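Local coordinates for putative nucleoside-diphosphate-sugar epimerase (Staphylococcus aureus subsp. aureus, PDB 3E48), which is of unknown function but probably binds a dinucleotide cofactor through a Rossmann-type fold and may act on nucleotide-linked sugars, at residues Phe103-Asp109 and Thr136-Met142; Gly167-Tyr171 and Leu255-Ser259. All blocks are in the same frame, centred on the assembly; numbering follows the deposited sequence.

Contact 1 of 2, residues Phe103-Asp109 and Thr136-Met142; sequences FIGYYAD and TYVRMAM
Ala141 CA sits over the centre of the Tyr107 ring, 3.5 Å from its centroid and almost exactly on the ring normal, a CH-pi contact that lays the ring flat on the backbone at the break in strand 134-143. The Tyr106 ring next to it takes Tyr107 CD2 on one face and Ala141 O at its edge, while the rings of Phe103 and Tyr137 run nearly parallel (12°) but slid apart, barely overlapping. These residues belong to two parallel strands of a Rossmann-type sheet, joined by helix 118-131 in a beta-alpha-beta crossover, and that helix packs on Phe103. Phe103 to Tyr106 pair in register with Tyr137 to Met140 through a ladder of backbone hydrogen bonds, which Tyr107 N extends to Met140 O. On the sheet face carrying Ile104 and Val138, selenomethionine Met140 brings its CE tightly against Ile104 CG2, 3.5 Å away. The Tyr106 hydroxyl, buried against the CE end of selenomethionine Met142, has no polar partner in the model. On the other face Arg139, bent at chi3 (68°), grips Asp109 in a side-on, two-nitrogen salt bridge: Arg139 NH2 to Asp109 OD1 at 3.0 Å and Arg139 NE to Asp109 OD2 at 2.9 Å. Both oxygens are met on their syn sides and stay near the guanidinium plane, whereas both nitrogens lie somewhat out of the carboxylate plane. Arg139 NH2 has a further partner in Gln257. One water donates to Tyr106 O and Asp109 OD2 and accepts from Tyr137 OH, which is 2.7 Å from it.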
ATOM      1  N   PHE B 103      14.222   3.181  -4.531  1.00  5.48           N
ATOM      2  CA  PHE B 103      13.499   1.935  -4.281  1.00  5.83           C
ATOM      3  C   PHE B 103      12.948   1.337  -5.566  1.00  5.87           C
ATOM      4  O   PHE B 103      12.238   2.006  -6.309  1.00  6.54           O
ATOM      5  CB  PHE B 103      12.351   2.195  -3.299  1.00  5.35           C
ATOM      6  CG  PHE B 103      11.683   0.949  -2.791  1.00  6.35           C
ATOM      7  CD1 PHE B 103      12.030   0.411  -1.557  1.00  7.87           C
ATOM      8  CD2 PHE B 103      10.706   0.314  -3.544  1.00  5.80           C
ATOM      9  CE1 PHE B 103      11.408  -0.748  -1.074  1.00  7.47           C
ATOM     10  CE2 PHE B 103      10.075  -0.850  -3.072  1.00  8.12           C
ATOM     11  CZ  PHE B 103      10.430  -1.377  -1.836  1.00  3.72           C
ATOM     12  N   ILE B 104      13.286   0.077  -5.826  1.00  4.02           N
ATOM     13  CA  ILE B 104      12.821  -0.607  -7.032  1.00  8.55           C
ATOM     14  C   ILE B 104      11.560  -1.420  -6.734  1.00  8.98           C
ATOM     15  O   ILE B 104      11.645  -2.547  -6.250  1.00  8.85           O
ATOM     16  CB  ILE B 104      13.897  -1.566  -7.577  1.00  8.38           C
ATOM     17  CG1 ILE B 104      15.220  -0.814  -7.773  1.00 11.98           C
ATOM     18  CG2 ILE B 104      13.416  -2.185  -8.888  1.00 12.65           C
ATOM     19  CD1 ILE B 104      15.144   0.346  -8.735  1.00 18.55           C
ATOM     20  N   GLY B 105      10.398  -0.850  -7.042  1.00  6.20           N
ATOM     21  CA  GLY B 105       9.145  -1.535  -6.784  1.00  7.93           C
ATOM     22  C   GLY B 105       8.469  -2.093  -8.020  1.00 10.29           C
ATOM     23  O   GLY B 105       8.814  -1.733  -9.143  1.00 13.44           O
ATOM     24  N   TYR B 106       7.496  -2.973  -7.806  1.00 11.87           N
ATOM     25  CA  TYR B 106       6.749  -3.607  -8.893  1.00  9.28           C
ATOM     26  C   TYR B 106       5.479  -2.805  -9.189  1.00  9.14           C
ATOM     27  O   TYR B 106       4.865  -2.264  -8.272  1.00  9.77           O
ATOM     28  CB  TYR B 106       6.402  -5.039  -8.485  1.00  9.09           C
ATOM     29  CG  TYR B 106       5.857  -5.904  -9.595  1.00  6.98           C
ATOM     30  CD1 TYR B 106       6.480  -5.944 -10.845  1.00  9.11           C
ATOM     31  CD2 TYR B 106       4.746  -6.720  -9.385  1.00 10.74           C
ATOM     32  CE1 TYR B 106       6.013  -6.775 -11.858  1.00 11.67           C
ATOM     33  CE2 TYR B 106       4.272  -7.559 -10.390  1.00 10.85           C
ATOM     34  CZ  TYR B 106       4.912  -7.581 -11.624  1.00  9.67           C
ATOM     35  OH  TYR B 106       4.450  -8.407 -12.619  1.00 16.80           O
ATOM     36  N   TYR B 107       5.074  -2.752 -10.458  1.00  5.18           N
ATOM     37  CA  TYR B 107       3.898  -1.971 -10.845  1.00  4.45           C
ATOM     38  C   TYR B 107       2.517  -2.504 -10.445  1.00  8.89           C
ATOM     39  O   TYR B 107       1.519  -1.812 -10.636  1.00  7.05           O
ATOM     40  CB  TYR B 107       3.914  -1.679 -12.356  1.00  4.09           C
ATOM     41  CG  TYR B 107       3.592  -2.825 -13.307  1.00  4.74           C
ATOM     42  CD1 TYR B 107       3.143  -2.552 -14.600  1.00  6.84           C
ATOM     43  CD2 TYR B 107       3.775  -4.159 -12.947  1.00  5.50           C
ATOM     44  CE1 TYR B 107       2.886  -3.575 -15.516  1.00  9.39           C
ATOM     45  CE2 TYR B 107       3.521  -5.195 -13.863  1.00  8.88           C
ATOM     46  CZ  TYR B 107       3.076  -4.891 -15.143  1.00  7.01           C
ATOM     47  OH  TYR B 107       2.819  -5.907 -16.042  1.00  7.21           O
ATOM     48  N   ALA B 108       2.450  -3.710  -9.892  1.00  5.68           N
ATOM     49  CA  ALA B 108       1.166  -4.284  -9.471  1.00  4.47           C
ATOM     50  C   ALA B 108       0.946  -3.830  -8.036  1.00  8.73           C
ATOM     51  O   ALA B 108       1.007  -4.628  -7.098  1.00  8.58           O
ATOM     52  CB  ALA B 108       1.221  -5.806  -9.551  1.00  5.87           C
ATOM     53  N   ASP B 109       0.676  -2.536  -7.878  1.00  7.73           N
ATOM     54  CA  ASP B 109       0.533  -1.953  -6.553  1.00  5.34           C
ATOM     55  C   ASP B 109      -0.651  -1.015  -6.305  1.00  7.01           C
ATOM     56  O   ASP B 109      -0.637  -0.259  -5.334  1.00  6.72           O
ATOM     57  CB  ASP B 109       1.828  -1.208  -6.209  1.00  7.82           C
ATOM     58  CG  ASP B 109       2.088  -0.024  -7.129  1.00 12.36           C
ATOM     59  OD1 ASP B 109       1.282   0.226  -8.056  1.00  7.47           O
ATOM     60  OD2 ASP B 109       3.115   0.668  -6.931  1.00 11.20           O
ATOM     61  N   THR B 136      13.522   8.107  -4.401  1.00  6.97           N
ATOM     62  CA  THR B 136      13.096   8.018  -5.792  1.00  7.36           C
ATOM     63  C   THR B 136      12.435   6.656  -5.883  1.00  8.13           C
ATOM     64  O   THR B 136      13.069   5.638  -5.613  1.00 10.13           O
ATOM     65  CB  THR B 136      14.315   8.078  -6.741  1.00  8.95           C
ATOM     66  OG1 THR B 136      15.029   9.302  -6.515  1.00  9.49           O
ATOM     67  CG2 THR B 136      13.875   8.025  -8.197  1.00  9.44           C
ATOM     68  N   TYR B 137      11.154   6.637  -6.231  1.00  5.76           N
ATOM     69  CA  TYR B 137      10.425   5.381  -6.322  1.00  9.31           C
ATOM     70  C   TYR B 137      10.309   4.963  -7.785  1.00  7.97           C
ATOM     71  O   TYR B 137       9.668   5.636  -8.596  1.00  8.17           O
ATOM     72  CB  TYR B 137       9.046   5.540  -5.670  1.00  5.87           C
ATOM     73  CG  TYR B 137       8.418   4.229  -5.269  1.00  6.73           C
ATOM     74  CD1 TYR B 137       7.653   3.494  -6.171  1.00  7.57           C
ATOM     75  CD2 TYR B 137       8.643   3.688  -4.002  1.00  6.84           C
ATOM     76  CE1 TYR B 137       7.130   2.245  -5.825  1.00  9.78           C
ATOM     77  CE2 TYR B 137       8.126   2.440  -3.646  1.00  6.35           C
ATOM     78  CZ  TYR B 137       7.373   1.727  -4.565  1.00  8.82           C
ATOM     79  OH  TYR B 137       6.868   0.492  -4.236  1.00 10.60           O
ATOM     80  N   VAL B 138      10.960   3.853  -8.115  1.00  5.54           N
ATOM     81  CA  VAL B 138      10.976   3.342  -9.479  1.00  5.55           C
ATOM     82  C   VAL B 138      10.100   2.109  -9.600  1.00  7.80           C
ATOM     83  O   VAL B 138      10.392   1.082  -9.003  1.00 12.61           O
ATOM     84  CB  VAL B 138      12.415   2.969  -9.896  1.00  8.62           C
ATOM     85  CG1 VAL B 138      12.437   2.494 -11.345  1.00 12.14           C
ATOM     86  CG2 VAL B 138      13.335   4.163  -9.698  1.00 10.64           C
ATOM     87  N   ARG B 139       9.020   2.199 -10.366  1.00  4.49           N
ATOM     88  CA  ARG B 139       8.144   1.048 -10.532  1.00  7.76           C
ATOM     89  C   ARG B 139       8.486   0.351 -11.844  1.00  9.48           C
ATOM     90  O   ARG B 139       8.707   1.008 -12.858  1.00 14.28           O
ATOM     91  CB  ARG B 139       6.679   1.504 -10.504  1.00  8.84           C
ATOM     92  CG  ARG B 139       6.268   2.035  -9.131  1.00  7.17           C
ATOM     93  CD  ARG B 139       4.962   2.832  -9.146  1.00  8.27           C
ATOM     94  NE  ARG B 139       3.797   2.005  -9.439  1.00  8.21           N
ATOM     95  CZ  ARG B 139       3.126   2.040 -10.585  1.00  8.09           C
ATOM     96  NH1 ARG B 139       3.504   2.865 -11.553  1.00  6.48           N
ATOM     97  NH2 ARG B 139       2.074   1.250 -10.761  1.00  8.40           N
HETATM   98  N   MSE B 140       8.561  -0.974 -11.819  1.00  8.25           N
HETATM   99  CA  MSE B 140       8.888  -1.712 -13.031  1.00  7.62           C
HETATM  100  C   MSE B 140       7.738  -2.591 -13.510  1.00  9.16           C
HETATM  101  O   MSE B 140       6.920  -3.056 -12.708  1.00  8.43           O
HETATM  102  CB  MSE B 140      10.137  -2.572 -12.800  1.00 10.64           C
HETATM  103  CG  MSE B 140       9.947  -3.702 -11.807  1.00 12.27           C
HETATM  104 SE   MSE B 140      11.614  -4.594 -11.338  1.00 22.48          SE
HETATM  105  CE  MSE B 140      11.267  -4.831  -9.457  1.00 15.56           C
ATOM    106  N   ALA B 141       7.679  -2.804 -14.824  1.00  4.79           N
ATOM    107  CA  ALA B 141       6.656  -3.654 -15.428  1.00  6.67           C
ATOM    108  C   ALA B 141       7.108  -5.109 -15.271  1.00  7.91           C
ATOM    109  O   ALA B 141       8.107  -5.372 -14.603  1.00  8.38           O
ATOM    110  CB  ALA B 141       6.475  -3.293 -16.904  1.00  6.54           C
HETATM  111  N   MSE B 142       6.385  -6.046 -15.883  1.00  5.04           N
HETATM  112  CA  MSE B 142       6.701  -7.474 -15.767  1.00  5.02           C
HETATM  113  C   MSE B 142       7.908  -7.947 -16.589  1.00  8.55           C
HETATM  114  O   MSE B 142       8.015  -7.650 -17.774  1.00  7.79           O
HETATM  115  CB  MSE B 142       5.467  -8.308 -16.145  1.00  7.71           C
HETATM  116  CG  MSE B 142       5.580  -9.790 -15.799  1.00 11.40           C
HETATM  117 SE   MSE B 142       4.007 -10.817 -16.304  1.00 21.99          SE
HETATM  118  CE  MSE B 142       2.718 -10.050 -15.072  1.00  9.05           C
TER
HETATM  119  O   HOH W   1       5.405  -0.603  -6.273  1.00  8.19           O

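Contact 2 of 2, residues Gly167-Tyr171 and Leu255-Ser259; sequences GRINY and LDQES
Asn170 N donates to Leu255 O over 2.9 Å, the one direct hydrogen bond between Gly167-Tyr171, on strand 168-172, and Leu255-Ser259, in the loop from helix 239-251 to helix 261-266. The donor stands 35° off the carbonyl plane. Just before it along the strand, Ile169 and Leu255 lie side by side and point the same way, with Ile169 CG1 4.0 Å from Leu255 CD1. Arg168 and Asp256 also run alongside each other. Asp256 CB comes within 3.3 Å of Arg168 O, and the carboxylate reaches the guanidinium at its edge as a long salt bridge, Asp256 OD2 to Arg168 NE at 3.9 Å, the two planes steeply inclined. With CG opposite the backbone N (chi1 -169°), the Asn170 side chain extends toward the loop, where Asn170 CG meets Gln257 O at 3.3 Å and ND2 packs on Glu258 CG. A water closes this end, accepting from Asn170 ND2 and donating to Glu258 OE1 at 2.7 Å.

Further out, strand 194-203 positions these groups: Gly199 N holds Asn170 OD1, while Ser201 OG bonds to both Asn170 ND2 and Asp256 OD1. Glu206 forms a salt bridge with Arg168 NH1. At Asp256 the loop makes an inverse gamma turn, with a weak bond from Gln257 N to Leu255 O, so that carbonyl serves both its own turn and the strand. Between the two segments, then, pass one backbone bond, one apolar pair and a probably modest charge attraction; most of the polar hold on the loop comes from strand 194-203 and through Gln257.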
ATOM      1  N   GLY B 167      -7.039  -9.367 -20.888  1.00 13.84           N
ATOM      2  CA  GLY B 167      -6.238  -8.238 -20.452  1.00 12.68           C
ATOM      3  C   GLY B 167      -4.908  -8.088 -21.168  1.00 12.89           C
ATOM      4  O   GLY B 167      -4.387  -9.036 -21.761  1.00 12.90           O
ATOM      5  N   ARG B 168      -4.367  -6.876 -21.122  1.00 10.06           N
ATOM      6  CA  ARG B 168      -3.084  -6.572 -21.738  1.00  9.79           C
ATOM      7  C   ARG B 168      -2.086  -6.362 -20.603  1.00 11.96           C
ATOM      8  O   ARG B 168      -2.364  -5.624 -19.655  1.00  9.22           O
ATOM      9  CB  ARG B 168      -3.193  -5.305 -22.589  1.00 12.98           C
ATOM     10  CG  ARG B 168      -4.178  -5.423 -23.747  1.00 16.12           C
ATOM     11  CD  ARG B 168      -4.393  -4.078 -24.422  1.00 15.22           C
ATOM     12  NE  ARG B 168      -3.167  -3.565 -25.022  1.00 26.24           N
ATOM     13  CZ  ARG B 168      -2.555  -4.121 -26.063  1.00 31.97           C
ATOM     14  NH1 ARG B 168      -3.057  -5.212 -26.628  1.00 35.22           N
ATOM     15  NH2 ARG B 168      -1.440  -3.585 -26.540  1.00 40.04           N
ATOM     16  N   ILE B 169      -0.936  -7.021 -20.694  1.00  8.95           N
ATOM     17  CA  ILE B 169       0.090  -6.909 -19.664  1.00  8.07           C
ATOM     18  C   ILE B 169       1.342  -6.251 -20.215  1.00  9.61           C
ATOM     19  O   ILE B 169       1.842  -6.636 -21.276  1.00  8.69           O
ATOM     20  CB  ILE B 169       0.480  -8.301 -19.102  1.00  6.93           C
ATOM     21  CG1 ILE B 169      -0.698  -8.919 -18.341  1.00 11.33           C
ATOM     22  CG2 ILE B 169       1.671  -8.178 -18.159  1.00 10.83           C
ATOM     23  CD1 ILE B 169      -0.520 -10.373 -17.988  1.00 31.18           C
ATOM     24  N   ASN B 170       1.857  -5.259 -19.501  1.00  5.75           N
ATOM     25  CA  ASN B 170       3.059  -4.599 -19.975  1.00  8.11           C
ATOM     26  C   ASN B 170       4.291  -5.356 -19.495  1.00  7.55           C
ATOM     27  O   ASN B 170       4.419  -5.697 -18.316  1.00  7.29           O
ATOM     28  CB  ASN B 170       3.102  -3.143 -19.521  1.00  6.09           C
ATOM     29  CG  ASN B 170       4.196  -2.364 -20.217  1.00  6.63           C
ATOM     30  OD1 ASN B 170       5.349  -2.396 -19.802  1.00  6.22           O
ATOM     31  ND2 ASN B 170       3.840  -1.675 -21.297  1.00  9.09           N
ATOM     32  N   TYR B 171       5.182  -5.622 -20.448  1.00  5.54           N
ATOM     33  CA  TYR B 171       6.417  -6.369 -20.229  1.00  5.82           C
ATOM     34  C   TYR B 171       7.653  -5.545 -20.550  1.00  8.10           C
ATOM     35  O   TYR B 171       7.611  -4.661 -21.400  1.00  6.40           O
ATOM     36  CB  TYR B 171       6.462  -7.590 -21.143  1.00  5.83           C
ATOM     37  CG  TYR B 171       5.615  -8.758 -20.723  1.00  8.83           C
ATOM     38  CD1 TYR B 171       6.141  -9.758 -19.906  1.00  6.33           C
ATOM     39  CD2 TYR B 171       4.307  -8.899 -21.186  1.00  6.05           C
ATOM     40  CE1 TYR B 171       5.393 -10.875 -19.565  1.00  6.96           C
ATOM     41  CE2 TYR B 171       3.544 -10.013 -20.848  1.00  8.61           C
ATOM     42  CZ  TYR B 171       4.097 -10.998 -20.038  1.00  9.99           C
ATOM     43  OH  TYR B 171       3.357 -12.109 -19.704  1.00 11.21           O
ATOM     44  N   LEU B 255      -2.523  -4.258 -15.296  1.00 10.04           N
ATOM     45  CA  LEU B 255      -1.121  -4.390 -15.683  1.00  8.00           C
ATOM     46  C   LEU B 255      -0.796  -3.739 -17.027  1.00  7.84           C
ATOM     47  O   LEU B 255       0.324  -3.861 -17.528  1.00  5.84           O
ATOM     48  CB  LEU B 255      -0.715  -5.870 -15.709  1.00  8.82           C
ATOM     49  CG  LEU B 255      -0.947  -6.646 -14.404  1.00  8.03           C
ATOM     50  CD1 LEU B 255      -0.333  -8.038 -14.498  1.00  6.05           C
ATOM     51  CD2 LEU B 255      -0.332  -5.877 -13.242  1.00  9.38           C
ATOM     52  N   ASP B 256      -1.770  -3.047 -17.613  1.00  8.29           N
ATOM     53  CA  ASP B 256      -1.549  -2.365 -18.884  1.00  7.50           C
ATOM     54  C   ASP B 256      -1.167  -0.933 -18.534  1.00  9.92           C
ATOM     55  O   ASP B 256      -1.946   0.003 -18.709  1.00 11.83           O
ATOM     56  CB  ASP B 256      -2.818  -2.403 -19.748  1.00 11.57           C
ATOM     57  CG  ASP B 256      -2.635  -1.726 -21.102  1.00 14.67           C
ATOM     58  OD1 ASP B 256      -1.481  -1.486 -21.518  1.00 11.57           O
ATOM     59  OD2 ASP B 256      -3.656  -1.439 -21.761  1.00 16.86           O
ATOM     60  N   GLN B 257       0.049  -0.787 -18.013  1.00  8.57           N
ATOM     61  CA  GLN B 257       0.569   0.508 -17.596  1.00  5.96           C
ATOM     62  C   GLN B 257       1.772   0.909 -18.426  1.00  7.58           C
ATOM     63  O   GLN B 257       2.715   0.129 -18.588  1.00  9.03           O
ATOM     64  CB  GLN B 257       1.002   0.449 -16.136  1.00  7.59           C
ATOM     65  CG  GLN B 257      -0.077   0.009 -15.171  1.00  6.97           C
ATOM     66  CD  GLN B 257       0.464  -0.064 -13.764  1.00  7.94           C
ATOM     67  OE1 GLN B 257       1.059   0.898 -13.274  1.00 12.67           O
ATOM     68  NE2 GLN B 257       0.257  -1.195 -13.102  1.00  7.44           N
ATOM     69  N   GLU B 258       1.747   2.132 -18.938  1.00  6.59           N
ATOM     70  CA  GLU B 258       2.851   2.628 -19.746  1.00  8.13           C
ATOM     71  C   GLU B 258       3.254   4.041 -19.355  1.00 10.58           C
ATOM     72  O   GLU B 258       2.473   4.786 -18.767  1.00  9.54           O
ATOM     73  CB  GLU B 258       2.469   2.614 -21.224  1.00  9.29           C
ATOM     74  CG  GLU B 258       2.007   1.268 -21.735  1.00  9.60           C
ATOM     75  CD  GLU B 258       1.916   1.231 -23.242  1.00 16.11           C
ATOM     76  OE1 GLU B 258       2.975   1.187 -23.900  1.00 21.36           O
ATOM     77  OE2 GLU B 258       0.786   1.253 -23.767  1.00 16.43           O
ATOM     78  N   SER B 259       4.485   4.396 -19.699  1.00  8.75           N
ATOM     79  CA  SER B 259       5.026   5.715 -19.430  1.00  9.11           C
ATOM     80  C   SER B 259       6.137   5.964 -20.431  1.00  7.67           C
ATOM     81  O   SER B 259       6.620   5.031 -21.070  1.00 12.47           O
ATOM     82  CB  SER B 259       5.600   5.784 -18.018  1.00 12.52           C
ATOM     83  OG  SER B 259       6.311   6.987 -17.828  1.00 29.70           O
TER
HETATM   84  O   HOH W   2       5.332   0.859 -22.537  1.00 16.51           O

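How the contacts relate
Contact 1 and contact 2 meet along neighbouring strands of one sheet, 134-143 and 168-172, with centres about 13 Å apart. Residues from the two contacts touch directly: Arg139 NH2 lies 2.7 Å from Gln257 OE1, a probable hydrogen bond, and Tyr107 OH is 2.8 Å from Asn170 O, a probable but weak one. Gln257 NE2 also bonds to Tyr107 O, so a single amide from the loop spans Tyr107 and Arg139. Packing completes the join, with Ala141 CB 3.2 Å from Asn170 OD1. Contact 1 lies in the buried, Rossmann-type part of the chain; contact 2 brings a later loop against the same sheet, nearer the surface.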